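Local structure of trans-4-hydroxy-L-proline dehydratase (Clostridioides difficile 70-100-2010, 6VXC) at residues V62-P65 against V66-L70; A219-E222 against A223-I226; N533-A536 against K537-C541; T546-D549 against D550-E553; K554-D557 against Y558-G562. The protein catalyses the glycyl-radical-dependent dehydration of trans-4-hydroxy-L-proline to (S)-1-pyrroline-5-carboxylate, a step in the anaerobic degradation of hydroxyproline. All blocks are in the same frame, centred on the assembly; numbering follows the deposited sequence.

Contact 1 (V62-P65 against V66-L70); sequences VEIP and VLRAL
V66 and V62 meet at the start of helix 64-78, their side chains crossing at about a right angle. The touch is made by one branch of V66, CG1, which lies 3.9 Å from V62 CB and also meets V62 CG1. With that branch anti to the backbone N (chi1 171°), it stands beside the carbonyl carbon of V66 and faces back to the residue before the cap. V62 commits its other methyl to the helix itself: CG2, wedged between the backbone N and the carbonyl carbon of V62, rests 3.7 Å from the backbone N of L67. The same methyl lies 3.9 Å from L67 CB and more loosely reaches L70 CD1.

P65 contributes differently. Its nitrogen has no hydrogen to give, which costs little in the first turn of a helix, where amides have no preceding helical carbonyl to bind. Its carbonyl O still accepts A69 N at 3.1 Å, while its ring leans on D220 and A223 of helix 214-248. Before it in the sequence, E63 O takes L67 N at 2.9 Å, and I64 O takes R68 N. E63 sends its carboxylate to Y215, and R68 bends away to E105 and Y55.

E63 holds the N-cap position, and V62 just before it packs against L67 in the second turn. That pairing of N' with N4 is the hydrophobic staple of a helix N-terminus.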
loop_
_atom_site.group_PDB
_atom_site.type_symbol
_atom_site.label_atom_id
_atom_site.label_comp_id
_atom_site.label_asym_id
_atom_site.label_seq_id
_atom_site.Cartn_x
_atom_site.Cartn_y
_atom_site.Cartn_z
ATOM N N VAL A 62 21.301 9.237 -25.052
ATOM C CA VAL A 62 20.533 10.264 -24.358
ATOM C C VAL A 62 20.710 10.100 -22.852
ATOM O O VAL A 62 21.143 9.058 -22.366
ATOM C CB VAL A 62 19.032 10.203 -24.726
ATOM C CG1 VAL A 62 18.821 10.578 -26.183
ATOM C CG2 VAL A 62 18.480 8.809 -24.440
ATOM N N GLU A 63 20.365 11.148 -22.107
ATOM C CA GLU A 63 20.357 11.061 -20.654
ATOM C C GLU A 63 19.242 10.113 -20.201
ATOM O O GLU A 63 18.268 9.884 -20.913
ATOM C CB GLU A 63 20.172 12.448 -20.029
ATOM C CG GLU A 63 21.151 13.521 -20.528
ATOM C CD GLU A 63 22.566 13.348 -19.997
ATOM O OE1 GLU A 63 23.471 14.091 -20.438
ATOM O OE2 GLU A 63 22.782 12.459 -19.146
ATOM N N ILE A 64 19.402 9.551 -18.999
ATOM C CA ILE A 64 18.494 8.484 -18.554
ATOM C C ILE A 64 17.043 8.938 -18.493
ATOM O O ILE A 64 16.166 8.169 -18.898
ATOM C CB ILE A 64 18.989 7.877 -17.236
ATOM C CG1 ILE A 64 20.315 7.145 -17.491
ATOM C CG2 ILE A 64 17.959 6.895 -16.708
ATOM C CD1 ILE A 64 20.998 6.653 -16.247
ATOM N N PRO A 65 16.709 10.132 -18.015
ATOM C CA PRO A 65 15.289 10.524 -18.054
ATOM C C PRO A 65 14.697 10.472 -19.454
ATOM O O PRO A 65 13.580 9.969 -19.633
ATOM C CB PRO A 65 15.285 11.942 -17.462
ATOM C CG PRO A 65 16.713 12.298 -17.217
ATOM C CD PRO A 65 17.532 11.064 -17.238
ATOM N N VAL A 66 15.424 10.953 -20.461
ATOM C CA VAL A 66 14.926 10.873 -21.828
ATOM C C VAL A 66 14.837 9.420 -22.284
ATOM O O VAL A 66 13.899 9.036 -22.990
ATOM C CB VAL A 66 15.801 11.722 -22.766
ATOM C CG1 VAL A 66 15.429 11.467 -24.217
ATOM C CG2 VAL A 66 15.643 13.208 -22.438
ATOM N N LEU A 67 15.808 8.591 -21.896
ATOM C CA LEU A 67 15.748 7.171 -22.234
ATOM C C LEU A 67 14.475 6.518 -21.698
ATOM O O LEU A 67 13.817 5.749 -22.405
ATOM C CB LEU A 67 16.987 6.446 -21.705
ATOM C CG LEU A 67 17.024 4.920 -21.814
ATOM C CD1 LEU A 67 16.880 4.478 -23.235
ATOM C CD2 LEU A 67 18.337 4.434 -21.273
ATOM N N ARG A 68 14.127 6.788 -20.443
ATOM C CA ARG A 68 12.895 6.232 -19.891
ATOM C C ARG A 68 11.674 6.730 -20.661
ATOM O O ARG A 68 10.780 5.950 -21.003
ATOM C CB ARG A 68 12.770 6.605 -18.414
ATOM C CG ARG A 68 13.897 6.092 -17.525
ATOM C CD ARG A 68 13.933 4.575 -17.480
ATOM N NE ARG A 68 12.648 4.023 -17.067
ATOM C CZ ARG A 68 12.317 2.742 -17.166
ATOM N NH1 ARG A 68 11.123 2.345 -16.779
ATOM N NH2 ARG A 68 13.180 1.860 -17.669
ATOM N N ALA A 69 11.623 8.030 -20.955
ATOM C CA ALA A 69 10.474 8.583 -21.670
ATOM C C ALA A 69 10.363 8.007 -23.082
ATOM O O ALA A 69 9.273 7.628 -23.529
ATOM C CB ALA A 69 10.576 10.106 -21.712
ATOM N N LEU A 70 11.491 7.940 -23.803
ATOM C CA LEU A 70 11.487 7.345 -25.137
ATOM C C LEU A 70 11.110 5.869 -25.084
ATOM O O LEU A 70 10.437 5.361 -25.984
ATOM C CB LEU A 70 12.853 7.527 -25.805
ATOM C CG LEU A 70 13.226 8.937 -26.260
ATOM C CD1 LEU A 70 14.696 9.015 -26.722
ATOM C CD2 LEU A 70 12.273 9.410 -27.347
#

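Contact 2 (A219-E222 against A223-I226); sequences ADLE and AMAI
M224 folds its thioether tail back along the D220 carbonyl one turn earlier in helix 214-248. Its CG passes 3.3 Å from D220 O, and the bend at its last torsion (chi3 -134°) brings CE back to the same carbonyl, 3.6 Å from the oxygen. From there the methyl touches D220 CB at 4.1 Å and, more distantly, L221 CD2. The side chain therefore lies alongside the helix wall and does not stand off from it.

I226 repeats the pattern on another flank. CG1 sits 3.5 Å from E222 O, and CD1 follows the same oxygen, while the E222 chain extends outward from the helix. The small side chains of A223 and A225 also rest on carbonyls of the previous turn, A223 CB lying 3.5 Å from D220 O.

Under these side chains run the i to i+4 bonds. M224 N gives to D220 O at 3.0 Å, and A225 N binds L221 O in much the same way. A223 and I226 make longer bonds of the same kind.

The polar end of D220 belongs elsewhere: its OD2 binds D557 N and forms a salt bridge with R560. Apolar atoms thus carry the packing within the helix, and the buried carboxylate is satisfied from outside the helix by the D557 amide and R560, an environment that probably favours its ionised form.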
loop_
_atom_site.group_PDB
_atom_site.type_symbol
_atom_site.label_atom_id
_atom_site.label_comp_id
_atom_site.label_asym_id
_atom_site.label_seq_id
_atom_site.Cartn_x
_atom_site.Cartn_y
_atom_site.Cartn_z
ATOM N N ALA A 219 17.045 18.203 -19.041
ATOM C CA ALA A 219 16.934 16.766 -19.264
ATOM C C ALA A 219 15.617 16.222 -18.702
ATOM O O ALA A 219 14.917 15.451 -19.371
ATOM C CB ALA A 219 18.138 16.051 -18.641
ATOM N N ASP A 220 15.254 16.631 -17.480
ATOM C CA ASP A 220 13.988 16.176 -16.892
ATOM C C ASP A 220 12.778 16.733 -17.647
ATOM O O ASP A 220 11.814 16.011 -17.885
ATOM C CB ASP A 220 13.898 16.589 -15.418
ATOM C CG ASP A 220 14.658 15.653 -14.472
ATOM O OD1 ASP A 220 15.052 14.541 -14.890
ATOM O OD2 ASP A 220 14.848 16.045 -13.296
ATOM N N LEU A 221 12.809 18.014 -18.023
ATOM C CA LEU A 221 11.681 18.621 -18.734
ATOM C C LEU A 221 11.526 18.029 -20.135
ATOM O O LEU A 221 10.405 17.775 -20.587
ATOM C CB LEU A 221 11.877 20.139 -18.800
ATOM C CG LEU A 221 11.689 20.851 -17.458
ATOM C CD1 LEU A 221 12.358 22.197 -17.447
ATOM C CD2 LEU A 221 10.202 21.012 -17.122
ATOM N N GLU A 222 12.639 17.802 -20.838
ATOM C CA GLU A 222 12.554 17.134 -22.138
ATOM C C GLU A 222 11.911 15.759 -22.011
ATOM O O GLU A 222 11.115 15.357 -22.864
ATOM C CB GLU A 222 13.939 16.997 -22.787
ATOM C CG GLU A 222 14.511 18.263 -23.348
ATOM C CD GLU A 222 15.862 18.060 -24.053
ATOM O OE1 GLU A 222 16.220 18.937 -24.865
ATOM O OE2 GLU A 222 16.547 17.036 -23.819
ATOM N N ALA A 223 12.269 15.006 -20.970
ATOM C CA ALA A 223 11.645 13.707 -20.772
ATOM C C ALA A 223 10.146 13.843 -20.511
ATOM O O ALA A 223 9.344 13.054 -21.019
ATOM C CB ALA A 223 12.332 12.963 -19.627
ATOM N N MET A 224 9.753 14.831 -19.706
ATOM C CA MET A 224 8.333 15.026 -19.426
ATOM C C MET A 224 7.554 15.312 -20.699
ATOM O O MET A 224 6.425 14.833 -20.864
ATOM C CB MET A 224 8.137 16.147 -18.404
ATOM C CG MET A 224 8.593 15.788 -17.001
ATOM S SD MET A 224 8.352 17.163 -15.869
ATOM C CE MET A 224 9.904 17.164 -15.017
ATOM N N ALA A 225 8.140 16.101 -21.608
ATOM C CA ALA A 225 7.479 16.417 -22.875
ATOM C C ALA A 225 7.261 15.167 -23.718
ATOM O O ALA A 225 6.207 15.000 -24.349
ATOM C CB ALA A 225 8.298 17.455 -23.647
ATOM N N ILE A 226 8.251 14.282 -23.751
ATOM C CA ILE A 226 8.096 13.029 -24.474
ATOM C C ILE A 226 7.011 12.168 -23.832
ATOM O O ILE A 226 6.235 11.510 -24.527
ATOM C CB ILE A 226 9.452 12.303 -24.555
ATOM C CG1 ILE A 226 10.424 13.109 -25.450
ATOM C CG2 ILE A 226 9.252 10.885 -25.044
ATOM C CD1 ILE A 226 11.888 12.700 -25.321
#

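Contact 3 (N533-A536 against K537-C541); sequences NICA and KHMPC
I534 and H538 cross obliquely on one side of the last turn of helix 506-538, with I534 CG2 4.1 Å from H538 CD2. The imidazole presents its edge to the backbone: CD2 lies 3.3 Å from I534 O, which is close to the ring plane. K537 CB stands over one face of the ring, offset toward its rim. With CG beside the backbone N (chi1 -54°), the ring folds back along the helix over the turn before.

On another flank the two sulfur side chains run together. C535 SG is 3.7 Å from M539 CE and only slightly farther from SD, so the thiol lies against the extended end of the methionine. K537 lays its CG 3.4 Å from N533 O before the chain leads off.

The bonds beneath change character along the turn. H538 N meets I534 O at 2.8 Å, whereas M539 N reaches C535 O from 33° outside the carbonyl plane. Proline just beyond the first residue to leave helical angles is a familiar helix C-terminal signal; here M539 leaves the helix, P540 follows without an N-H, and C541 becomes the N-cap of helix 542-546.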
loop_
_atom_site.group_PDB
_atom_site.type_symbol
_atom_site.label_atom_id
_atom_site.label_comp_id
_atom_site.label_asym_id
_atom_site.label_seq_id
_atom_site.Cartn_x
_atom_site.Cartn_y
_atom_site.Cartn_z
ATOM N N ASN A 533 19.417 7.152 -4.045
ATOM C CA ASN A 533 20.227 7.603 -5.176
ATOM C C ASN A 533 19.994 6.752 -6.410
ATOM O O ASN A 533 19.841 7.269 -7.517
ATOM C CB ASN A 533 21.703 7.573 -4.803
ATOM C CG ASN A 533 22.112 8.774 -4.036
ATOM O OD1 ASN A 533 22.396 9.806 -4.624
ATOM N ND2 ASN A 533 22.152 8.663 -2.722
ATOM N N ILE A 534 20.000 5.434 -6.234
ATOM C CA ILE A 534 19.848 4.522 -7.359
ATOM C C ILE A 534 18.510 4.744 -8.053
ATOM O O ILE A 534 18.443 4.844 -9.282
ATOM C CB ILE A 534 20.015 3.066 -6.881
ATOM C CG1 ILE A 534 21.477 2.791 -6.511
ATOM C CG2 ILE A 534 19.491 2.093 -7.917
ATOM C CD1 ILE A 534 21.725 1.414 -5.871
ATOM N N CYS A 535 17.429 4.871 -7.277
ATOM C CA CYS A 535 16.117 5.092 -7.888
ATOM C C CYS A 535 16.052 6.429 -8.614
ATOM O O CYS A 535 15.506 6.510 -9.714
ATOM C CB CYS A 535 15.016 5.005 -6.831
ATOM S SG CYS A 535 14.872 3.335 -6.141
ATOM N N ALA A 536 16.630 7.476 -8.028
ATOM C CA ALA A 536 16.611 8.794 -8.651
ATOM C C ALA A 536 17.351 8.801 -9.985
ATOM O O ALA A 536 16.897 9.424 -10.953
ATOM C CB ALA A 536 17.221 9.815 -7.695
ATOM N N LYS A 537 18.484 8.095 -10.061
ATOM C CA LYS A 537 19.300 8.116 -11.272
ATOM C C LYS A 537 18.795 7.129 -12.315
ATOM O O LYS A 537 18.836 7.425 -13.509
ATOM C CB LYS A 537 20.770 7.803 -10.944
ATOM C CG LYS A 537 21.472 8.847 -10.083
ATOM C CD LYS A 537 22.860 8.362 -9.613
ATOM C CE LYS A 537 23.637 9.464 -8.881
ATOM N NZ LYS A 537 24.006 10.603 -9.784
ATOM N N HIS A 538 18.330 5.951 -11.897
ATOM C CA HIS A 538 18.003 4.890 -12.835
ATOM C C HIS A 538 16.512 4.596 -12.946
ATOM O O HIS A 538 16.118 3.849 -13.840
ATOM C CB HIS A 538 18.748 3.601 -12.445
ATOM C CG HIS A 538 20.228 3.794 -12.304
ATOM N ND1 HIS A 538 21.074 3.876 -13.386
ATOM C CD2 HIS A 538 21.006 3.950 -11.208
ATOM C CE1 HIS A 538 22.311 4.069 -12.963
ATOM N NE2 HIS A 538 22.298 4.117 -11.644
ATOM N N MET A 539 15.680 5.148 -12.073
ATOM C CA MET A 539 14.232 4.993 -12.207
ATOM C C MET A 539 13.512 6.331 -12.305
ATOM O O MET A 539 12.471 6.503 -11.660
ATOM C CB MET A 539 13.642 4.241 -11.015
ATOM C CG MET A 539 14.020 2.798 -10.861
ATOM S SD MET A 539 13.153 2.190 -9.390
ATOM C CE MET A 539 14.267 0.914 -8.825
ATOM N N PRO A 540 14.015 7.307 -13.056
ATOM C CA PRO A 540 13.246 8.541 -13.203
ATOM C C PRO A 540 11.909 8.207 -13.836
ATOM O O PRO A 540 11.775 7.238 -14.577
ATOM C CB PRO A 540 14.116 9.407 -14.121
ATOM C CG PRO A 540 14.929 8.435 -14.892
ATOM C CD PRO A 540 15.191 7.287 -13.946
ATOM N N CYS A 541 10.893 8.971 -13.481
ATOM C CA CYS A 541 9.535 8.700 -13.947
ATOM C C CYS A 541 8.960 9.970 -14.549
ATOM O O CYS A 541 8.161 10.662 -13.913
ATOM C CB CYS A 541 8.669 8.143 -12.809
ATOM S SG CYS A 541 8.821 9.051 -11.236
#

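Contact 4 (T546-D549 against D550-E553); sequences TIVD and DCIE
C551 N donates to V548 O at 3.0 Å, a nearly straight bond (172° at the hydrogen) lying in the carbonyl plane. It closes a type II beta turn from V548 to C551, with D549 and D550 at the corners and D550 taking the positive phi that such a turn requires. A water extends the link: it donates to V548 O and accepts I552 N at 2.9 Å, so the turn carbonyl serves both the direct bond and a bridge to the next amide of helix 551-554.

Side chains add to this. C551 SG turns back over the turn, 4.2 Å from V548 CG1. I552 CD1 reaches across to T546 O at 3.6 Å, covering the backbone before the turn.

The two corner aspartates cross with their carboxylate planes only 22° apart, and D549 OD1 is 4.3 Å from D550 OD1. A second water lies between, 2.7 Å from D550 OD1 and in a weak bond with D549 OD1. The proximity of like charges is probably eased farther out, where K462 forms a salt bridge with D549 and R564 one with D550. Although D550 occupies the N-cap position, its carboxylate makes no capping bond; its OD2 pairs with that arginine.

The backbone of D549 also bonds to G461 and R564, tying the turn to the chain leading into strand 565-573. T546 and I552 pack on helices 192-205 and 214-248, so the turn linking helix 542-546 to helix 551-554 lies against both of these helices and the chain entering that strand.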
loop_
_atom_site.group_PDB
_atom_site.type_symbol
_atom_site.label_atom_id
_atom_site.label_comp_id
_atom_site.label_asym_id
_atom_site.label_seq_id
_atom_site.Cartn_x
_atom_site.Cartn_y
_atom_site.Cartn_z
ATOM N N THR A 546 4.803 14.678 -14.624
ATOM C CA THR A 546 3.959 15.669 -15.288
ATOM C C THR A 546 2.716 16.016 -14.480
ATOM O O THR A 546 2.156 17.097 -14.674
ATOM C CB THR A 546 3.521 15.193 -16.679
ATOM O OG1 THR A 546 2.694 14.024 -16.549
ATOM C CG2 THR A 546 4.742 14.897 -17.597
ATOM N N ILE A 547 2.278 15.150 -13.568
ATOM C CA ILE A 547 1.015 15.362 -12.878
ATOM C C ILE A 547 1.188 15.563 -11.373
ATOM O O ILE A 547 0.208 15.529 -10.644
ATOM C CB ILE A 547 0.029 14.211 -13.155
ATOM C CG1 ILE A 547 0.646 12.892 -12.705
ATOM C CG2 ILE A 547 -0.402 14.208 -14.630
ATOM C CD1 ILE A 547 -0.321 11.726 -12.694
ATOM N N VAL A 548 2.404 15.735 -10.922
ATOM C CA VAL A 548 2.659 15.932 -9.539
ATOM C C VAL A 548 3.232 17.306 -9.239
ATOM O O VAL A 548 4.286 17.659 -9.726
ATOM C CB VAL A 548 3.622 14.878 -8.963
ATOM C CG1 VAL A 548 4.088 15.307 -7.595
ATOM C CG2 VAL A 548 3.055 13.492 -8.964
ATOM N N ASP A 549 2.534 18.036 -8.396
ATOM C CA ASP A 549 2.992 19.320 -7.976
ATOM C C ASP A 549 4.358 19.364 -7.350
ATOM O O ASP A 549 4.681 18.763 -6.381
ATOM C CB ASP A 549 2.035 20.099 -7.119
ATOM C CG ASP A 549 0.869 20.635 -7.885
ATOM O OD1 ASP A 549 0.983 20.861 -9.058
ATOM O OD2 ASP A 549 -0.132 20.836 -7.268
ATOM N N ASP A 550 4.899 20.293 -8.087
ATOM C CA ASP A 550 6.011 21.067 -8.388
ATOM C C ASP A 550 7.007 20.547 -9.396
ATOM O O ASP A 550 7.881 21.273 -9.696
ATOM C CB ASP A 550 6.413 22.152 -7.393
ATOM C CG ASP A 550 5.278 22.601 -6.494
ATOM O OD1 ASP A 550 4.168 22.778 -6.923
ATOM O OD2 ASP A 550 5.535 22.746 -5.335
ATOM N N CYS A 551 6.772 19.375 -10.008
ATOM C CA CYS A 551 7.882 18.869 -10.810
ATOM C C CYS A 551 8.143 19.758 -12.022
ATOM O O CYS A 551 9.297 20.099 -12.308
ATOM C CB CYS A 551 7.611 17.422 -11.245
ATOM S SG CYS A 551 7.481 16.251 -9.853
ATOM N N ILE A 552 7.085 20.158 -12.739
ATOM C CA ILE A 552 7.270 20.993 -13.930
ATOM C C ILE A 552 7.868 22.342 -13.548
ATOM O O ILE A 552 8.873 22.781 -14.123
ATOM C CB ILE A 552 5.938 21.146 -14.703
ATOM C CG1 ILE A 552 5.533 19.815 -15.351
ATOM C CG2 ILE A 552 6.008 22.273 -15.731
ATOM C CD1 ILE A 552 4.142 19.804 -15.997
ATOM N N GLU A 553 7.281 23.001 -12.549
ATOM C CA GLU A 553 7.778 24.305 -12.110
ATOM C C GLU A 553 9.231 24.234 -11.649
ATOM O O GLU A 553 10.033 25.123 -11.963
ATOM C CB GLU A 553 6.878 24.845 -10.995
ATOM C CG GLU A 553 7.324 26.140 -10.352
ATOM C CD GLU A 553 6.363 26.613 -9.254
ATOM O OE1 GLU A 553 5.282 26.008 -9.094
ATOM O OE2 GLU A 553 6.700 27.580 -8.537
HETATM O O HOH W 1 4.371 19.383 -12.199
HETATM O O HOH W 2 3.231 23.270 -9.420
#

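Contact 5 (K554-D557 against Y558-G562); sequences KGKD and YQRGG
D557 O is gripped by two amides, R560 N and G562 N, each at 3.0 Å and arriving from opposite faces of the carbonyl plane; neither lies on a lone pair. The D557 carboxylate adds a third hold. With CG anti to the backbone N (chi1 -172°), OD2 accepts Q559 N at 2.9 Å from above the carboxylate plane, closing an Asx turn; the same oxygen also binds C541 N. Meanwhile the extended chain of K554 carries NZ to G561 O, 3.1 Å away and in the carbonyl plane, and this ammonium also bonds A563 O.

Packing fills in around these bonds. K556 and R560 cross at about a right angle, K556 CG lying 3.7 Å above the centre of the guanidinium on one face. A water joins R560 NH2 to G555 O. G562, having no side chain, lets its CA come within 3.4 Å of K556 O in a CA-H...O contact. Y558 stands about 11 Å, side chain to side chain, from E456, the probable proton acceptor.

G555, with positive phi, is the C' residue of a Schellman motif that ends helix 551-554. The chain then folds on itself around D557 before entering strand 565-573, between helix 214-248, held through D220, and the link between helices 506-538 and 542-546, held through M539 and C541.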
loop_
_atom_site.group_PDB
_atom_site.type_symbol
_atom_site.label_atom_id
_atom_site.label_comp_id
_atom_site.label_asym_id
_atom_site.label_seq_id
_atom_site.Cartn_x
_atom_site.Cartn_y
_atom_site.Cartn_z
ATOM N N LYS A 554 9.586 23.189 -10.894
ATOM C CA LYS A 554 10.960 23.024 -10.428
ATOM C C LYS A 554 11.903 22.554 -11.522
ATOM O O LYS A 554 13.120 22.705 -11.376
ATOM C CB LYS A 554 11.033 22.000 -9.293
ATOM C CG LYS A 554 10.449 22.411 -7.957
ATOM C CD LYS A 554 10.635 21.267 -6.983
ATOM C CE LYS A 554 10.157 21.584 -5.586
ATOM N NZ LYS A 554 10.456 20.425 -4.675
ATOM N N GLY A 555 11.374 22.006 -12.607
ATOM C CA GLY A 555 12.176 21.290 -13.572
ATOM C C GLY A 555 12.925 20.136 -12.946
ATOM O O GLY A 555 14.123 19.957 -13.185
ATOM N N LYS A 556 12.214 19.322 -12.165
ATOM C CA LYS A 556 12.826 18.264 -11.374
ATOM C C LYS A 556 11.907 17.050 -11.325
ATOM O O LYS A 556 10.722 17.164 -10.984
ATOM C CB LYS A 556 13.141 18.751 -9.960
ATOM C CG LYS A 556 13.906 17.725 -9.143
ATOM C CD LYS A 556 14.123 18.173 -7.710
ATOM C CE LYS A 556 15.176 19.256 -7.603
ATOM N NZ LYS A 556 15.597 19.420 -6.173
ATOM N N ASP A 557 12.468 15.897 -11.675
ATOM C CA ASP A 557 11.707 14.662 -11.750
ATOM C C ASP A 557 11.168 14.257 -10.368
ATOM O O ASP A 557 11.806 14.471 -9.331
ATOM C CB ASP A 557 12.587 13.557 -12.325
ATOM C CG ASP A 557 11.814 12.291 -12.628
ATOM O OD1 ASP A 557 11.133 12.245 -13.669
ATOM O OD2 ASP A 557 11.865 11.355 -11.801
ATOM N N TYR A 558 9.987 13.642 -10.373
ATOM C CA TYR A 558 9.362 13.177 -9.133
ATOM C C TYR A 558 10.281 12.247 -8.351
ATOM O O TYR A 558 10.320 12.297 -7.117
ATOM C CB TYR A 558 8.034 12.486 -9.468
ATOM C CG TYR A 558 7.339 11.786 -8.322
ATOM C CD1 TYR A 558 6.479 12.470 -7.485
ATOM C CD2 TYR A 558 7.495 10.419 -8.126
ATOM C CE1 TYR A 558 5.824 11.820 -6.447
ATOM C CE2 TYR A 558 6.852 9.767 -7.102
ATOM C CZ TYR A 558 6.022 10.465 -6.268
ATOM O OH TYR A 558 5.399 9.782 -5.261
ATOM N N GLN A 559 11.045 11.405 -9.049
ATOM C CA GLN A 559 11.902 10.440 -8.370
ATOM C C GLN A 559 13.149 11.068 -7.756
ATOM O O GLN A 559 13.904 10.363 -7.092
ATOM C CB GLN A 559 12.308 9.321 -9.327
ATOM C CG GLN A 559 12.408 7.935 -8.688
ATOM C CD GLN A 559 11.048 7.262 -8.518
ATOM O OE1 GLN A 559 10.313 7.554 -7.579
ATOM N NE2 GLN A 559 10.712 6.355 -9.436
ATOM N N ARG A 560 13.392 12.363 -7.927
ATOM C CA ARG A 560 14.546 12.944 -7.254
ATOM C C ARG A 560 14.192 14.230 -6.520
ATOM O O ARG A 560 15.060 15.074 -6.300
ATOM C CB ARG A 560 15.714 13.172 -8.219
ATOM C CG ARG A 560 15.537 14.261 -9.271
ATOM C CD ARG A 560 16.781 14.360 -10.183
ATOM N NE ARG A 560 16.659 15.443 -11.156
ATOM C CZ ARG A 560 17.047 16.696 -10.943
ATOM N NH1 ARG A 560 17.597 17.039 -9.787
ATOM N NH2 ARG A 560 16.893 17.608 -11.895
ATOM N N GLY A 561 12.933 14.385 -6.111
ATOM C CA GLY A 561 12.544 15.466 -5.236
ATOM C C GLY A 561 11.693 16.562 -5.845
ATOM O O GLY A 561 11.553 17.614 -5.223
ATOM N N GLY A 562 11.149 16.366 -7.046
ATOM C CA GLY A 562 10.309 17.381 -7.665
ATOM C C GLY A 562 8.995 17.655 -6.944
ATOM O O GLY A 562 8.422 18.736 -7.112
HETATM O O HOH W 3 16.520 20.245 -11.170
HETATM O O HOH W 4 16.902 17.411 -4.741
#

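How the contacts relate
All five contacts lie on one side of the chain's centre, and each mixes buried with more accessible residues. Contacts 1 and 2 are turns of two adjoining helices that pack mainly through alanine, proline and isoleucine side chains. Contact 3 is the C-terminal end of a third helix and touches contact 1 through I64 and P540. Contacts 4 and 5 are successive parts of one connection, a turn and a folded loop sharing the short helix 551-554. Chemistry shifts accordingly, from regular helical bonds with apolar cover in contacts 1 and 2 to waters, charges and doubly used carbonyls in contacts 4 and 5. Contact 5 is a polar junction, bonded directly to contacts 2, 3 and 4.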